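Local coordinates for stage II sporulation protein E (SpoIIE) (Moorella thermoacetica, PDB 3ZT9), which probably acts as a manganese-dependent phosphatase of the PP2C clan, removing phosphate from a stressosome protein and so helping to control secondary messenger signalling, at residues 142-147 with 163-168; 85-90 with 104-109. All blocks are in the same frame, centred on the assembly; numbering follows the deposited sequence. Where two conformers were deposited one is given.

Interaction 1 (142-147 with 163-168)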
ATOM      1  N   GLY A 142     -15.364   5.028  -9.833  1.00 15.01           N
ATOM      2  CA  GLY A 142     -15.770   3.635  -9.829  1.00 17.66           C
ATOM      3  C   GLY A 142     -14.599   2.663  -9.886  1.00 18.89           C
ATOM      4  O   GLY A 142     -14.749   1.476  -9.568  1.00 15.13           O
ATOM      5  N   ASP A 143     -13.435   3.148 -10.315  1.00 12.91           N
ATOM      6  CA  ASP A 143     -12.239   2.302 -10.311  1.00 14.55           C
ATOM      7  C   ASP A 143     -11.869   1.974  -8.861  1.00 15.10           C
ATOM      8  O   ASP A 143     -12.038   2.813  -7.981  1.00 12.30           O
ATOM      9  CB  ASP A 143     -11.086   3.038 -10.968  1.00 15.73           C
ATOM     10  CG  ASP A 143     -11.302   3.252 -12.476  1.00 15.96           C
ATOM     11  OD1 ASP A 143     -12.268   2.722 -13.052  1.00 17.95           O
ATOM     12  OD2 ASP A 143     -10.490   3.965 -13.085  1.00 16.33           O
ATOM     13  N   LEU A 144     -11.338   0.780  -8.638  1.00 13.28           N
ATOM     14  CA  LEU A 144     -11.122   0.266  -7.287  1.00 13.66           C
ATOM     15  C   LEU A 144      -9.639   0.046  -7.119  1.00 21.49           C
ATOM     16  O   LEU A 144      -8.958  -0.353  -8.073  1.00 13.82           O
ATOM     17  CB  LEU A 144     -11.865  -1.040  -7.122  1.00 15.73           C
ATOM     18  CG  LEU A 144     -13.285  -1.057  -7.701  1.00 28.33           C
ATOM     19  CD1 LEU A 144     -13.788  -2.443  -8.021  1.00 35.94           C
ATOM     20  CD2 LEU A 144     -14.151  -0.417  -6.690  1.00 32.40           C
ATOM     21  N   PHE A 145      -9.117   0.308  -5.913  1.00 14.58           N
ATOM     22  CA  PHE A 145      -7.700   0.057  -5.659  1.00 15.09           C
ATOM     23  C   PHE A 145      -7.610  -0.900  -4.479  1.00 20.60           C
ATOM     24  O   PHE A 145      -8.285  -0.716  -3.470  1.00 16.40           O
ATOM     25  CB  PHE A 145      -6.995   1.369  -5.285  1.00 12.65           C
ATOM     26  CG  PHE A 145      -6.914   2.384  -6.415  1.00 16.04           C
ATOM     27  CD1 PHE A 145      -8.029   3.113  -6.820  1.00 22.34           C
ATOM     28  CD2 PHE A 145      -5.727   2.595  -7.077  1.00 15.48           C
ATOM     29  CE1 PHE A 145      -7.941   4.023  -7.883  1.00 20.28           C
ATOM     30  CE2 PHE A 145      -5.633   3.473  -8.138  1.00 20.13           C
ATOM     31  CZ  PHE A 145      -6.749   4.208  -8.532  1.00 20.21           C
ATOM     32  N   LEU A 146      -6.780  -1.925  -4.593  1.00 14.61           N
ATOM     33  CA  LEU A 146      -6.539  -2.832  -3.491  1.00 13.01           C
ATOM     34  C   LEU A 146      -5.009  -2.831  -3.266  1.00 10.54           C
ATOM     35  O   LEU A 146      -4.246  -2.936  -4.242  1.00 11.68           O
ATOM     36  CB  LEU A 146      -6.960  -4.266  -3.882  1.00 13.58           C
ATOM     37  CG  LEU A 146      -6.441  -5.363  -2.940  1.00 16.48           C
ATOM     38  CD1 LEU A 146      -7.112  -5.363  -1.547  1.00 14.91           C
ATOM     39  CD2 LEU A 146      -6.654  -6.683  -3.645  1.00 19.08           C
ATOM     40  N   ILE A 147      -4.558  -2.688  -2.019  1.00 10.77           N
ATOM     41  CA  ILE A 147      -3.137  -2.760  -1.724  1.00 10.58           C
ATOM     42  C   ILE A 147      -3.014  -3.687  -0.512  1.00 12.58           C
ATOM     43  O   ILE A 147      -3.750  -3.534   0.450  1.00 14.44           O
ATOM     44  CB  ILE A 147      -2.479  -1.347  -1.361  1.00 13.51           C
ATOM     45  CG1 ILE A 147      -2.779  -0.297  -2.472  1.00 11.88           C
ATOM     46  CG2 ILE A 147      -0.921  -1.523  -1.117  1.00 13.08           C
ATOM     47  CD1 ILE A 147      -2.262   1.139  -2.214  1.00 22.01           C
ATOM     48  N   ALA A 163     -16.224  -5.199  -5.526  1.00 19.03           N
ATOM     49  CA  ALA A 163     -17.360  -4.461  -6.090  1.00 17.70           C
ATOM     50  C   ALA A 163     -18.646  -4.720  -5.275  1.00 19.83           C
ATOM     51  O   ALA A 163     -19.739  -4.342  -5.694  1.00 17.78           O
ATOM     52  CB  ALA A 163     -17.569  -4.850  -7.545  1.00 23.56           C
ATOM     53  N   ASN A 164     -18.517  -5.372  -4.122  1.00 17.22           N
ATOM     54  CA  ASN A 164     -19.681  -5.577  -3.258  1.00 16.05           C
ATOM     55  C   ASN A 164     -19.857  -4.371  -2.331  1.00 16.98           C
ATOM     56  O   ASN A 164     -19.046  -4.150  -1.429  1.00 17.34           O
ATOM     57  CB  ASN A 164     -19.522  -6.843  -2.402  1.00 13.69           C
ATOM     58  CG  ASN A 164     -20.826  -7.233  -1.742  1.00 23.30           C
ATOM     59  OD1 ASN A 164     -21.437  -6.405  -1.111  1.00 23.96           O
ATOM     60  ND2 ASN A 164     -21.264  -8.478  -1.906  1.00 19.67           N
ATOM     61  N   TYR A 165     -20.911  -3.592  -2.561  1.00 14.95           N
ATOM     62  CA  TYR A 165     -21.138  -2.397  -1.791  1.00 16.66           C
ATOM     63  C   TYR A 165     -22.178  -2.616  -0.706  1.00 17.73           C
ATOM     64  O   TYR A 165     -22.579  -1.647  -0.086  1.00 17.27           O
ATOM     65  CB  TYR A 165     -21.576  -1.233  -2.695  1.00 15.00           C
ATOM     66  CG  TYR A 165     -20.455  -0.668  -3.548  1.00 16.68           C
ATOM     67  CD1 TYR A 165     -20.142  -1.223  -4.776  1.00 15.15           C
ATOM     68  CD2 TYR A 165     -19.720   0.457  -3.111  1.00 17.79           C
ATOM     69  CE1 TYR A 165     -19.131  -0.675  -5.537  1.00 15.43           C
ATOM     70  CE2 TYR A 165     -18.730   1.002  -3.871  1.00 18.16           C
ATOM     71  CZ  TYR A 165     -18.423   0.434  -5.083  1.00 17.23           C
ATOM     72  OH  TYR A 165     -17.391   0.983  -5.864  1.00 16.35           O
ATOM     73  N   ARG A 166     -22.577  -3.883  -0.467  1.00 13.88           N
ATOM     74  CA  ARG A 166     -23.405  -4.185   0.702  1.00 14.14           C
ATOM     75  C   ARG A 166     -22.612  -4.098   1.989  1.00 20.92           C
ATOM     76  O   ARG A 166     -23.195  -3.964   3.040  1.00 18.01           O
ATOM     77  CB  ARG A 166     -24.031  -5.567   0.564  1.00 14.74           C
ATOM     78  CG  ARG A 166     -24.815  -5.614  -0.719  1.00 18.55           C
ATOM     79  CD  ARG A 166     -25.554  -6.926  -0.962  1.00 25.80           C
ATOM     80  NE  ARG A 166     -26.302  -6.837  -2.227  1.00 26.79           N
ATOM     81  CZ  ARG A 166     -26.575  -7.868  -3.021  1.00 32.33           C
ATOM     82  NH1 ARG A 166     -26.156  -9.090  -2.657  1.00 25.67           N
ATOM     83  NH2 ARG A 166     -27.244  -7.668  -4.179  1.00 21.95           N
ATOM     84  N   LEU A 167     -21.292  -4.225   1.891  1.00 15.54           N
ATOM     85  CA  LEU A 167     -20.378  -3.919   2.987  1.00 12.69           C
ATOM     86  C   LEU A 167     -19.721  -2.571   2.685  1.00 13.55           C
ATOM     87  O   LEU A 167     -19.531  -2.175   1.522  1.00 15.21           O
ATOM     88  CB  LEU A 167     -19.272  -4.981   3.118  1.00 14.75           C
ATOM     89  CG  LEU A 167     -19.618  -6.335   3.727  1.00 20.64           C
ATOM     90  CD1 LEU A 167     -20.608  -7.069   2.860  1.00 32.35           C
ATOM     91  CD2 LEU A 167     -18.339  -7.139   3.870  1.00 24.58           C
ATOM     92  N   THR A 168     -19.358  -1.856   3.748  1.00 14.95           N
ATOM     93  CA  THR A 168     -18.595  -0.631   3.571  1.00 19.45           C
ATOM     94  C   THR A 168     -17.146  -1.010   3.269  1.00 16.35           C
ATOM     95  O   THR A 168     -16.721  -2.117   3.551  1.00 15.50           O
ATOM     96  CB  THR A 168     -18.580   0.258   4.828  1.00 16.37           C
ATOM     97  OG1 THR A 168     -17.872  -0.401   5.870  1.00 18.19           O
ATOM     98  CG2 THR A 168     -19.984   0.563   5.289  1.00 21.35           C
TER
HETATM   99  O   HOH W   1     -17.095   0.525  -8.409  1.00 20.57           O
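Leu144 and Tyr165 carry this small contact, a worked example of a sheet residue meeting a surface loop through little more than a methyl group. Methyl CD2 of Leu144 lies 3.6 Å from the phenol oxygen OH of Tyr165, the two side chains meeting at a slant. The leucine has CG turned away from its own carbonyl carbon (chi1 -43°), which, with chi2 157°, brings CD2 up to the tyrosine oxygen; the other methyl, CD1, is 4.4 Å from the backbone N of Ala163. This is the close-packed side: Leu144 is buried, and it also touches Leu109 of the next strand and Arg193.

The outer side is looser and wetter. Ala163 and Tyr165 are exposed, and the polar link between the segments is made by water. One water molecule, lying in the ring plane at the edge of Tyr165, is 2.6 Å from the tyrosine OH and donates to Gly142 O at 2.8 Å. Within the loop an Asx turn forms, in which Asn164 OD1 accepts from Arg166 N at 2.8 Å in the carbonyl plane. Arg193 forms a cation-pi pair with Tyr165 and bonds to the carbonyl oxygens of Asn164 and Leu167, gathering the loop around the C-terminal residue.

Glu141 and Arg193 form a manganese site, distinct from the two that share Asp38; a manganese ion lies about 4 Å from the side chain of Tyr165. Thr168 then caps helix 169-180, with Glu171 accepting from its backbone N. A strand of one beta-sheet is thus joined to the loop that leads into a helix, within the alpha-beta-beta-alpha sandwich characteristic of PP2C-type phosphatases.

Interaction 2 (85-90 with 104-109)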
ATOM      1  N   ALA A  85       4.628   0.273  -0.975  1.00 13.83           N
ATOM      2  CA  ALA A  85       3.943   0.621  -2.215  1.00 14.99           C
ATOM      3  C   ALA A  85       3.278   1.957  -1.971  1.00 14.58           C
ATOM      4  O   ALA A  85       2.809   2.204  -0.866  1.00 12.99           O
ATOM      5  CB  ALA A  85       2.883  -0.418  -2.507  1.00 16.86           C
ATOM      6  N   LEU A  86       3.177   2.783  -3.009  1.00 11.80           N
ATOM      7  CA  LEU A  86       2.405   3.999  -2.933  1.00 14.70           C
ATOM      8  C   LEU A  86       1.650   4.158  -4.248  1.00 16.59           C
ATOM      9  O   LEU A  86       2.211   3.943  -5.345  1.00 15.51           O
ATOM     10  CB  LEU A  86       3.359   5.174  -2.754  1.00 13.17           C
ATOM     11  CG  LEU A  86       2.732   6.560  -2.857  1.00 20.52           C
ATOM     12  CD1 LEU A  86       1.775   6.735  -1.739  1.00 25.87           C
ATOM     13  CD2 LEU A  86       3.858   7.614  -2.775  1.00 28.97           C
ATOM     14  N   CYS A  87       0.385   4.512  -4.123  1.00 12.94           N
ATOM     15  CA  CYS A  87      -0.463   4.866  -5.273  0.76 13.80           C
ATOM     16  C   CYS A  87      -0.855   6.308  -5.100  1.00 13.27           C
ATOM     17  O   CYS A  87      -1.284   6.716  -4.021  1.00 16.27           O
ATOM     18  CB  CYS A  87      -1.775   4.069  -5.294  0.76 16.17           C
ATOM     19  SG  CYS A  87      -1.650   2.333  -5.684  0.76 17.40           S
ATOM     20  N   ARG A  88      -0.753   7.081  -6.162  1.00 12.91           N
ATOM     21  CA  ARG A  88      -1.132   8.491  -6.092  1.00 13.93           C
ATOM     22  C   ARG A  88      -2.283   8.624  -7.073  1.00 17.36           C
ATOM     23  O   ARG A  88      -2.105   8.377  -8.252  1.00 16.56           O
ATOM     24  CB  ARG A  88       0.033   9.403  -6.506  1.00 16.21           C
ATOM     25  CG  ARG A  88      -0.323  10.917  -6.592  1.00 18.63           C
ATOM     26  CD  ARG A  88       0.945  11.726  -7.056  1.00 21.60           C
ATOM     27  NE  ARG A  88       0.794  13.182  -6.961  1.00 29.29           N
ATOM     28  CZ  ARG A  88       0.138  13.921  -7.843  1.00 34.36           C
ATOM     29  NH1 ARG A  88      -0.453  13.350  -8.889  1.00 26.46           N
ATOM     30  NH2 ARG A  88       0.062  15.233  -7.682  1.00 43.65           N
ATOM     31  N   VAL A  89      -3.462   8.945  -6.570  1.00 15.28           N
ATOM     32  CA  VAL A  89      -4.664   8.999  -7.417  1.00 15.17           C
ATOM     33  C   VAL A  89      -5.151  10.420  -7.555  1.00 14.81           C
ATOM     34  O   VAL A  89      -5.650  11.017  -6.598  1.00 15.89           O
ATOM     35  CB  VAL A  89      -5.782   8.163  -6.788  1.00 18.31           C
ATOM     36  CG1 VAL A  89      -6.943   8.019  -7.763  1.00 22.71           C
ATOM     37  CG2 VAL A  89      -5.198   6.797  -6.368  1.00 16.27           C
ATOM     38  N   ASP A  90      -4.974  10.984  -8.736  1.00 17.65           N
ATOM     39  CA  ASP A  90      -5.384  12.330  -8.993  1.00 18.20           C
ATOM     40  C   ASP A  90      -6.773  12.298  -9.572  1.00 17.36           C
ATOM     41  O   ASP A  90      -6.929  12.227 -10.764  1.00 19.28           O
ATOM     42  CB  ASP A  90      -4.392  12.896 -10.001  1.00 27.48           C
ATOM     43  CG  ASP A  90      -4.540  14.347 -10.221  1.00 30.16           C
ATOM     44  OD1 ASP A  90      -5.610  14.948  -9.966  1.00 20.54           O
ATOM     45  OD2 ASP A  90      -3.530  14.887 -10.723  1.00 40.06           O
ATOM     46  N   ILE A 104       5.099  -5.647  -1.742  1.00 12.66           N
ATOM     47  CA  ILE A 104       3.739  -5.250  -1.461  1.00 12.02           C
ATOM     48  C   ILE A 104       2.907  -5.494  -2.768  1.00 12.87           C
ATOM     49  O   ILE A 104       3.433  -5.372  -3.877  1.00 15.34           O
ATOM     50  CB  ILE A 104       3.681  -3.754  -1.092  1.00 14.54           C
ATOM     51  CG1 ILE A 104       4.551  -3.458   0.142  1.00 15.28           C
ATOM     52  CG2 ILE A 104       2.225  -3.314  -0.885  1.00 12.95           C
ATOM     53  CD1 ILE A 104       4.101  -4.119   1.458  1.00 15.75           C
ATOM     54  N   HIS A 105       1.647  -5.854  -2.640  1.00 11.92           N
ATOM     55  CA  HIS A 105       0.830  -6.123  -3.825  1.00 12.03           C
ATOM     56  C   HIS A 105      -0.183  -5.030  -4.060  1.00 14.21           C
ATOM     57  O   HIS A 105      -0.876  -4.606  -3.125  1.00 15.14           O
ATOM     58  CB  HIS A 105       0.152  -7.469  -3.609  1.00 16.12           C
ATOM     59  CG  HIS A 105       1.136  -8.572  -3.411  1.00 14.81           C
ATOM     60  ND1 HIS A 105       2.033  -8.945  -4.392  1.00 17.02           N
ATOM     61  CD2 HIS A 105       1.399  -9.357  -2.341  1.00 16.95           C
ATOM     62  CE1 HIS A 105       2.800  -9.916  -3.932  1.00 24.39           C
ATOM     63  NE2 HIS A 105       2.438 -10.185  -2.689  1.00 20.41           N
ATOM     64  N   VAL A 106      -0.279  -4.582  -5.315  1.00 13.26           N
ATOM     65  CA  VAL A 106      -1.292  -3.588  -5.687  1.00 13.05           C
ATOM     66  C   VAL A 106      -2.122  -4.131  -6.804  1.00 11.94           C
ATOM     67  O   VAL A 106      -1.578  -4.728  -7.720  1.00 12.21           O
ATOM     68  CB  VAL A 106      -0.602  -2.319  -6.194  1.00 13.02           C
ATOM     69  CG1 VAL A 106      -1.654  -1.286  -6.710  1.00 11.55           C
ATOM     70  CG2 VAL A 106       0.247  -1.699  -5.049  1.00 15.86           C
ATOM     71  N   LYS A 107      -3.444  -3.939  -6.746  1.00 12.20           N
ATOM     72  CA  LYS A 107      -4.277  -4.296  -7.916  1.00 15.29           C
ATOM     73  C   LYS A 107      -5.248  -3.152  -8.119  1.00 14.63           C
ATOM     74  O   LYS A 107      -5.828  -2.650  -7.157  1.00 15.03           O
ATOM     75  CB  LYS A 107      -5.025  -5.594  -7.673  1.00 19.66           C
ATOM     76  CG  LYS A 107      -5.520  -6.279  -8.996  1.00 24.09           C
ATOM     77  CD  LYS A 107      -5.937  -7.705  -8.735  1.00 33.58           C
ATOM     78  CE  LYS A 107      -4.762  -8.572  -8.327  1.00 31.46           C
ATOM     79  NZ  LYS A 107      -3.887  -8.942  -9.467  1.00 30.02           N
ATOM     80  N   ILE A 108      -5.436  -2.780  -9.374  1.00 12.14           N
ATOM     81  CA  ILE A 108      -6.284  -1.661  -9.715  1.00 13.80           C
ATOM     82  C   ILE A 108      -7.343  -2.168 -10.694  1.00 16.19           C
ATOM     83  O   ILE A 108      -7.029  -2.621 -11.788  1.00 17.33           O
ATOM     84  CB  ILE A 108      -5.457  -0.539 -10.319  1.00 16.29           C
ATOM     85  CG1 ILE A 108      -4.403  -0.080  -9.297  1.00 17.59           C
ATOM     86  CG2 ILE A 108      -6.379   0.604 -10.796  1.00 20.24           C
ATOM     87  CD1 ILE A 108      -3.328   0.878  -9.845  1.00 19.72           C
ATOM     88  N   LEU A 109      -8.596  -2.142 -10.264  1.00 14.34           N
ATOM     89  CA  LEU A 109      -9.693  -2.647 -11.089  1.00 16.24           C
ATOM     90  C   LEU A 109     -10.274  -1.417 -11.749  1.00 18.06           C
ATOM     91  O   LEU A 109     -10.909  -0.617 -11.079  1.00 16.84           O
ATOM     92  CB  LEU A 109     -10.775  -3.321 -10.236  1.00 22.53           C
ATOM     93  CG  LEU A 109     -10.489  -4.717  -9.687  1.00 30.95           C
ATOM     94  CD1 LEU A 109      -9.161  -4.746  -8.978  1.00 27.18           C
ATOM     95  CD2 LEU A 109     -11.644  -5.185  -8.737  1.00 28.60           C
TER
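The backbones around Ala85 and Ile104 belong to facing sheets, run in the same general sense and splay apart, CA to CA being 5.9 Å from Ala85 to Ile104 but 8.5 Å from Cys87 to Val106. Where the backbones come nearest an alanine meets an isoleucine; where they have spread, a cysteine meets a valine.

At the narrow end, CB of Ala85 presses on the CG2 branch of Ile104 at 3.4 Å, tighter than a usual carbon contact. The isoleucine sets CG2 opposite its backbone N while CG1 (chi1 -59°) swings beside that N; CG2 rests on the methyl and CG1 comes within 3.9 Å of Ala85 N, so one isoleucine touches both the alanine side chain and its backbone. Val106, two residues along, divides its methyls between two neighbours. Its CG2 is 3.9 Å from Ala85 CB, and its CG1, placed opposite the backbone N (chi1 175°), reaches Cys87 SG at 3.8 Å. The cysteine was modelled in two conformers, so the SG contact is doubtful, the least certain of the set. All four residues are buried, and what passes between the segments is apolar packing.

Other strands pack against the same residues. Ile100 of strand 95-101 touches both Ala85 and Val106, while Ile147 of strand 144-148 meets Cys87 and Ile104. Ile104 also touches Asp38, a manganese ligand on strand 31-39. Strand 82-90 lies between strands 31-39 and 95-101, and its Arg88 bonds to Asn62, in the connection between helices 43-60 and 65-76; strand 105-110 lies between strands 144-148 and 113-115 in the opposing sheet.

Overall arrangement
Followed from the N terminus, the chain meets interaction 2 first: strand 82-90 turns into strand 95-101 of the same sheet, then passes to the facing sheet, where segment 104-109 closes the loop. The chain goes on through strands 113-115 and 135-138 before interaction 1 opens at residue 142, to close at 163-168. The two loops follow in series, neither nested nor crossed. Their shared element is the pairing of strands 105-110 and 144-148, with probable hydrogen bonds from Lys107 N to Leu146 O and from Leu144 N to Leu109 O, each 2.8 Å. Together they connect one sheet, through the other, to the loop before helix 169-180.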